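Local coordinates for protein 4-hydroxythreonine-4-phosphate dehydrogenase (Legionella pneumophila subsp. pneumophila, PDB 6XMY) that probably catalyses the NAD(P)-dependent oxidation of 4-(phosphooxy)-L-threonine in pyridoxine 5'-phosphate biosynthesis, using a divalent metal ion, at residues A[160-165]-A[273-278]; A[203-208]-A[238-243]. All coordinates share one frame; numbering follows the deposited sequence.

How the interactions relate
Following the chain from the N terminus, the 160-165 segment comes first, on strand 161-164. It waits more than a hundred residues for its partner, helix 268-279, so interaction 1 closes a long loop. Interaction 2 opens and shuts within that loop: strand 204-208 pairs with strand 241-246 after a 32-residue connection carrying helix 223-237. The two contacts are nested, not crossed. The centres of interactions 1 and 2 are about 17 Å apart, their nearest atoms about 6 Å apart. Strand 262-265 bridges them, bonding to strand 161-164 and to strand 204-208. Interaction 1 fixes a helix against this group of strands, whereas interaction 2 adds strand 241-246, the outermost on that side within this chain.

Interaction 1: A[160-165]-A[273-278]; sequences MKVALV and PVLKYA
Met160 lays its thioether over Val274 and Leu275 of helix 268-279, and this overlap is the outer half of a helix-on-strand packing in the PdxA fold. Strand 161-164 and the residue preceding it supply one side of the contact, the helix the other; no hydrogen bond crosses between them, 206 Å² is buried, and the side chains that meet are all apolar. A chi1 of 62° tucks Met160 CG in between its own N and C, and with chi2 extended this brings SD to 3.9 Å from Leu275 CA, close to the helix backbone. The bend at chi3 (69°) then carries CE to Val274 CG1 at 3.8 Å, the two side chains crossing at about a right angle. CE also reaches toward Ala278 CB, one helical turn after Val274, at a looser 4.5 Å.

Leu275 forms the inner half. With CG anti to its backbone N (chi1 -176°), it projects toward the strand and runs past Met160 and Val162 in the opposite direction to each. Its CD1 is the shared atom, touching Met160 CG at 3.9 Å as well as the valine. Leu155 and Ala283 also pack on Leu275, and Phe252 touches both Val162 and Val274.

The same helix carries Lys276, predicted to bind substrate; its NZ is hydrogen-bonded to the carbonyl O of Asp298. The Leu275 side chain remains about 11 Å from the bound zinc ion and from NAD, so the contact packs near both sites without touching either. At the buried end, Val162 CG2 approaches Leu275 CD1 to 3.7 Å.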
# COMPACT_ATOMS: atom_id res chain seq x y z
N MET A 160 -10.38 0.78 11.33
CA MET A 160 -11.19 0.51 10.15
C MET A 160 -10.30 0.00 9.03
O MET A 160 -9.08 0.18 9.02
CB MET A 160 -11.93 1.77 9.69
CG MET A 160 -10.99 2.90 9.28
SD MET A 160 -11.84 4.42 8.82
CE MET A 160 -12.50 4.94 10.42
N LYS A 161 -10.95 -0.63 8.06
CA LYS A 161 -10.36 -0.95 6.77
C LYS A 161 -11.17 -0.22 5.71
O LYS A 161 -12.40 -0.22 5.77
CB LYS A 161 -10.42 -2.46 6.52
CG LYS A 161 -9.57 -3.30 7.47
CD LYS A 161 -9.70 -4.77 7.12
CE LYS A 161 -8.78 -5.64 7.97
NZ LYS A 161 -9.08 -5.54 9.43
N VAL A 162 -10.48 0.41 4.76
CA VAL A 162 -11.13 1.14 3.68
C VAL A 162 -10.53 0.66 2.36
O VAL A 162 -9.34 0.88 2.11
CB VAL A 162 -11.00 2.66 3.81
CG1 VAL A 162 -11.61 3.33 2.59
CG2 VAL A 162 -11.68 3.14 5.09
N ALA A 163 -11.35 0.02 1.53
CA ALA A 163 -10.96 -0.37 0.19
C ALA A 163 -11.55 0.62 -0.80
O ALA A 163 -12.64 1.16 -0.58
CB ALA A 163 -11.47 -1.77 -0.13
N LEU A 164 -10.84 0.85 -1.90
CA LEU A 164 -11.23 1.83 -2.90
C LEU A 164 -11.71 1.14 -4.17
O LEU A 164 -11.08 0.18 -4.64
CB LEU A 164 -10.05 2.74 -3.23
CG LEU A 164 -9.48 3.57 -2.07
CD1 LEU A 164 -8.30 4.39 -2.56
CD2 LEU A 164 -10.56 4.45 -1.42
N VAL A 165 -12.82 1.63 -4.72
CA VAL A 165 -13.25 1.17 -6.03
C VAL A 165 -12.35 1.74 -7.12
O VAL A 165 -12.02 1.06 -8.09
CB VAL A 165 -14.74 1.50 -6.28
CG1 VAL A 165 -15.14 1.10 -7.71
CG2 VAL A 165 -15.62 0.82 -5.23
N PRO A 273 -9.20 10.31 3.61
CA PRO A 273 -9.07 11.35 4.65
C PRO A 273 -9.50 10.88 6.04
O PRO A 273 -8.79 11.12 7.02
CB PRO A 273 -9.91 12.50 4.11
CG PRO A 273 -9.84 12.34 2.63
CD PRO A 273 -9.89 10.85 2.41
N VAL A 274 -10.66 10.22 6.15
CA VAL A 274 -11.10 9.75 7.47
C VAL A 274 -10.13 8.71 8.01
O VAL A 274 -9.76 8.74 9.19
CB VAL A 274 -12.54 9.19 7.41
CG1 VAL A 274 -12.83 8.33 8.64
CG2 VAL A 274 -13.56 10.32 7.32
N LEU A 275 -9.72 7.76 7.17
CA LEU A 275 -8.84 6.70 7.65
C LEU A 275 -7.52 7.27 8.16
O LEU A 275 -7.05 6.91 9.25
CB LEU A 275 -8.61 5.64 6.57
CG LEU A 275 -7.77 4.44 7.03
CD1 LEU A 275 -8.28 3.14 6.43
CD2 LEU A 275 -6.28 4.64 6.73
N LYS A 276 -6.93 8.20 7.41
CA LYS A 276 -5.66 8.77 7.84
C LYS A 276 -5.83 9.69 9.04
O LYS A 276 -4.95 9.76 9.90
CB LYS A 276 -4.95 9.47 6.68
CG LYS A 276 -4.51 8.50 5.59
CD LYS A 276 -3.61 9.15 4.56
CE LYS A 276 -3.32 8.22 3.42
NZ LYS A 276 -2.29 8.80 2.51
N TYR A 277 -6.98 10.37 9.14
CA TYR A 277 -7.23 11.17 10.33
C TYR A 277 -7.26 10.28 11.57
O TYR A 277 -6.70 10.63 12.61
CB TYR A 277 -8.56 11.91 10.17
CG TYR A 277 -8.86 12.86 11.29
CD1 TYR A 277 -8.30 14.14 11.32
CD2 TYR A 277 -9.69 12.49 12.34
CE1 TYR A 277 -8.57 15.02 12.35
CE2 TYR A 277 -9.98 13.37 13.37
CZ TYR A 277 -9.41 14.63 13.37
OH TYR A 277 -9.69 15.51 14.40
N ALA A 278 -7.88 9.10 11.45
CA ALA A 278 -7.98 8.19 12.58
C ALA A 278 -6.66 7.46 12.87
O ALA A 278 -6.34 7.22 14.04
CB ALA A 278 -9.08 7.17 12.33

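Interaction 2: A[203-208]-A[238-243]; sequences PKINVA and QGIDVL
Three backbone hydrogen bonds join the strands: Ile205 N to Asp241 O (2.9 Å), Leu243 N to Ile205 O (2.9 Å) and Val207 N to Leu243 O (2.8 Å). Their N-H...O angles, 153° to 166°, show fairly straight bonds. Ile205 thus bonds through both its N and its O to residues flanking Val242, the pattern of parallel pairing.

Two waters extend the polar contact. One receives the Asp241 N-H and donates to Pro203 O; the other donates to Asp241 OD2 at 2.6 Å and takes a weak bond from Lys204 NZ. The Lys204 and Asp241 side chains run alongside each other in the same direction, yet NZ is 4.5 Å from OD2, too far for a salt bridge. The carboxylate instead meets the aliphatic chain, with OD2 3.6 Å from Lys204 CG.

Asn206 and Leu243 are likewise neighbours, Asn206 OD1 lying 3.7 Å from Leu243 CB. On the other face, Val242 CG1, anti to its carbonyl carbon (chi1 -74°), approaches both Ile205 CB and Val207 CG2 at 4.1 Å. Leu232 of helix 223-237 touches Val207 and Val242.

The polypeptide leaves that helix through a Schellman motif at Gly239, completing the beta-alpha-beta unit of strand 204-208, helix 223-237 and strand 241-246.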
# COMPACT_ATOMS: atom_id res chain seq x y z
N PRO A 203 -17.48 -11.89 6.09
CA PRO A 203 -17.26 -10.44 6.14
C PRO A 203 -18.52 -9.63 5.89
O PRO A 203 -19.33 -9.94 5.02
CB PRO A 203 -16.23 -10.21 5.03
CG PRO A 203 -15.56 -11.53 4.85
CD PRO A 203 -16.62 -12.55 5.09
N LYS A 204 -18.68 -8.57 6.68
CA LYS A 204 -19.70 -7.56 6.45
C LYS A 204 -19.02 -6.33 5.87
O LYS A 204 -18.04 -5.83 6.43
CB LYS A 204 -20.43 -7.20 7.75
CG LYS A 204 -21.18 -8.37 8.35
CD LYS A 204 -22.01 -7.96 9.55
CE LYS A 204 -22.75 -9.17 10.12
NZ LYS A 204 -21.81 -10.29 10.42
N ILE A 205 -19.53 -5.86 4.73
CA ILE A 205 -18.88 -4.80 3.97
C ILE A 205 -19.87 -3.66 3.76
O ILE A 205 -20.94 -3.86 3.18
CB ILE A 205 -18.34 -5.34 2.64
CG1 ILE A 205 -17.27 -6.42 2.89
CG2 ILE A 205 -17.80 -4.21 1.78
CD1 ILE A 205 -16.90 -7.20 1.64
N ASN A 206 -19.51 -2.46 4.22
CA ASN A 206 -20.37 -1.28 4.08
C ASN A 206 -19.84 -0.42 2.93
O ASN A 206 -18.64 -0.13 2.88
CB ASN A 206 -20.39 -0.47 5.38
CG ASN A 206 -21.22 -1.13 6.46
OD1 ASN A 206 -21.67 -2.26 6.29
ND2 ASN A 206 -21.41 -0.44 7.57
N VAL A 207 -20.73 -0.04 2.01
CA VAL A 207 -20.34 0.55 0.73
C VAL A 207 -20.90 1.96 0.60
O VAL A 207 -22.12 2.16 0.71
CB VAL A 207 -20.81 -0.33 -0.45
CG1 VAL A 207 -20.31 0.24 -1.76
CG2 VAL A 207 -20.35 -1.77 -0.27
N ALA A 208 -20.03 2.91 0.31
CA ALA A 208 -20.46 4.29 0.10
C ALA A 208 -21.14 4.45 -1.25
O ALA A 208 -20.84 3.75 -2.22
CB ALA A 208 -19.25 5.24 0.13
N GLN A 238 -24.67 -13.33 -4.69
CA GLN A 238 -23.51 -14.21 -4.60
C GLN A 238 -23.16 -14.56 -3.16
O GLN A 238 -22.19 -15.29 -2.93
CB GLN A 238 -22.30 -13.57 -5.30
CG GLN A 238 -22.52 -13.33 -6.77
CD GLN A 238 -21.38 -12.60 -7.42
OE1 GLN A 238 -20.38 -12.30 -6.76
NE2 GLN A 238 -21.51 -12.31 -8.70
N GLY A 239 -23.94 -14.06 -2.20
CA GLY A 239 -23.69 -14.34 -0.80
C GLY A 239 -22.67 -13.46 -0.12
O GLY A 239 -22.16 -13.81 0.95
N ILE A 240 -22.35 -12.31 -0.71
CA ILE A 240 -21.41 -11.37 -0.13
C ILE A 240 -22.22 -10.30 0.60
O ILE A 240 -23.07 -9.63 0.00
CB ILE A 240 -20.48 -10.78 -1.20
CG1 ILE A 240 -19.61 -11.90 -1.79
CG2 ILE A 240 -19.61 -9.69 -0.61
CD1 ILE A 240 -18.82 -11.49 -3.03
N ASP A 241 -21.97 -10.16 1.90
CA ASP A 241 -22.84 -9.40 2.81
C ASP A 241 -22.48 -7.92 2.76
O ASP A 241 -21.78 -7.38 3.62
CB ASP A 241 -22.71 -9.97 4.21
CG ASP A 241 -23.80 -9.51 5.15
OD1 ASP A 241 -24.70 -8.76 4.73
OD2 ASP A 241 -23.75 -9.93 6.33
N VAL A 242 -22.99 -7.24 1.72
CA VAL A 242 -22.80 -5.80 1.53
C VAL A 242 -24.01 -5.03 2.03
O VAL A 242 -25.16 -5.49 1.96
CB VAL A 242 -22.51 -5.43 0.06
CG1 VAL A 242 -21.08 -5.84 -0.34
CG2 VAL A 242 -23.55 -6.06 -0.87
N LEU A 243 -23.75 -3.82 2.51
CA LEU A 243 -24.78 -2.86 2.88
C LEU A 243 -24.45 -1.55 2.20
O LEU A 243 -23.33 -1.05 2.32
CB LEU A 243 -24.79 -2.65 4.40
CG LEU A 243 -25.61 -1.46 4.89
CD1 LEU A 243 -27.09 -1.69 4.67
CD2 LEU A 243 -25.32 -1.13 6.35
O HOH W 1 -19.86 -11.75 3.10
O HOH W 2 -22.05 -11.60 7.24